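Local coordinates for protein SGNH-hydrolase family esterase (Altererythrobacter indicus, PDB 7C2A) that hydrolyses ester bonds as an esterase of the SGNH-hydrolase family, and may have lysophospholipase activity, at residues A[148-151]-A[152-155]. Residues are numbered along the deposited sequence; the frame is centred on the assembly and turned at random.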
loop_
_atom_site.group_PDB
_atom_site.type_symbol
_atom_site.label_atom_id
_atom_site.label_comp_id
_atom_site.label_asym_id
_atom_site.label_seq_id
_atom_site.Cartn_x
_atom_site.Cartn_y
_atom_site.Cartn_z
ATOM N N PHE A 148 9.246 5.436 4.952
ATOM C CA PHE A 148 7.882 5.956 5.092
ATOM C C PHE A 148 7.428 6.385 3.696
ATOM O O PHE A 148 7.638 7.528 3.282
ATOM C CB PHE A 148 7.867 7.097 6.106
ATOM C CG PHE A 148 6.495 7.662 6.423
ATOM C CD1 PHE A 148 5.333 7.090 5.967
ATOM C CD2 PHE A 148 6.395 8.802 7.198
ATOM C CE1 PHE A 148 4.090 7.648 6.279
ATOM C CE2 PHE A 148 5.162 9.356 7.511
ATOM C CZ PHE A 148 4.015 8.785 7.052
ATOM N N PHE A 149 6.788 5.463 2.980
ATOM C CA PHE A 149 6.424 5.722 1.592
ATOM C C PHE A 149 5.555 6.968 1.454
ATOM O O PHE A 149 5.743 7.759 0.524
ATOM C CB PHE A 149 5.722 4.489 1.033
ATOM C CG PHE A 149 5.219 4.660 -0.366
ATOM C CD1 PHE A 149 6.064 5.103 -1.369
ATOM C CD2 PHE A 149 3.905 4.374 -0.685
ATOM C CE1 PHE A 149 5.603 5.262 -2.665
ATOM C CE2 PHE A 149 3.448 4.532 -1.988
ATOM C CZ PHE A 149 4.306 4.983 -2.969
ATOM N N LEU A 150 4.593 7.155 2.350
ATOM C CA LEU A 150 3.661 8.275 2.242
ATOM C C LEU A 150 4.143 9.539 2.948
ATOM O O LEU A 150 3.346 10.467 3.140
ATOM C CB LEU A 150 2.281 7.876 2.776
ATOM C CG LEU A 150 1.539 6.838 1.936
ATOM C CD1 LEU A 150 0.205 6.510 2.584
ATOM C CD2 LEU A 150 1.341 7.323 0.502
ATOM N N GLU A 151 5.410 9.599 3.342
ATOM C CA GLU A 151 5.913 10.752 4.081
ATOM C C GLU A 151 5.629 12.068 3.364
ATOM O O GLU A 151 5.258 13.062 4.002
ATOM C CB GLU A 151 7.410 10.592 4.319
ATOM C CG GLU A 151 8.015 11.686 5.177
ATOM C CD GLU A 151 9.458 11.386 5.534
ATOM O OE1 GLU A 151 10.215 10.969 4.632
ATOM O OE2 GLU A 151 9.833 11.565 6.712
ATOM N N ALA A 152 5.780 12.097 2.042
ATOM C CA ALA A 152 5.674 13.368 1.337
ATOM C C ALA A 152 4.259 13.922 1.313
ATOM O O ALA A 152 4.088 15.104 1.003
ATOM C CB ALA A 152 6.241 13.245 -0.074
ATOM N N VAL A 153 3.242 13.133 1.641
ATOM C CA VAL A 153 1.886 13.661 1.758
ATOM C C VAL A 153 1.402 13.708 3.195
ATOM O O VAL A 153 0.261 14.129 3.440
ATOM C CB VAL A 153 0.885 12.939 0.837
ATOM C CG1 VAL A 153 1.281 13.126 -0.618
ATOM C CG2 VAL A 153 0.786 11.464 1.196
ATOM N N ALA A 154 2.256 13.344 4.160
ATOM C CA ALA A 154 1.816 13.150 5.540
ATOM C C ALA A 154 1.268 14.434 6.140
ATOM O O ALA A 154 0.339 14.401 6.957
ATOM C CB ALA A 154 2.980 12.633 6.383
ATOM N N ASP A 155 1.842 15.573 5.767
ATOM C CA ASP A 155 1.424 16.865 6.288
ATOM C C ASP A 155 0.657 17.676 5.255
ATOM O O ASP A 155 0.606 18.905 5.355
ATOM C CB ASP A 155 2.636 17.655 6.785
ATOM C CG ASP A 155 3.346 16.970 7.935
ATOM O OD1 ASP A 155 2.656 16.424 8.823
ATOM O OD2 ASP A 155 4.595 16.976 7.948
HETATM O O HOH W 1 7.168 10.137 0.482
#
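With CG of Phe-148 trans to the residue's own nitrogen (chi1 -176°), the phenyl ring folds forward along the chain until its far end reaches Ala-154, CZ lying 4.0 Å from the methyl CB. The approach is oblique, and the same ring also covers its own turn: the amide nitrogen of Glu-151 sits over the ring centre, 3.6 Å from its plane. In Val-153, CG1 is anti to the carbonyl carbon (chi1 -62°), setting CG2 between that carbon and the backbone nitrogen, where it meets Leu-150 O (3.4 Å) and, more loosely, CB. The chain here makes a type I beta turn, Phe-148 to Glu-151, closed by Glu-151 N to Phe-148 O, and goes on turning in the loop between strand 144-146, at one border of the parallel sheet, and helix 169-186. Two further i to i+3 bonds follow: Val-153 N donates to Leu-150 O (3.1 Å), and Ala-154 N to Glu-151 O (3.0 Å, 164° at the hydrogen), each donor standing above the carbonyl plane. One water accepts from Ala-152 N and donates to Phe-149 O, replacing the direct bond of that intermediate step. Leu-150 also touches Leu-15 of helix 14-17, while Val-153 reaches Leu-159 and Ile-160.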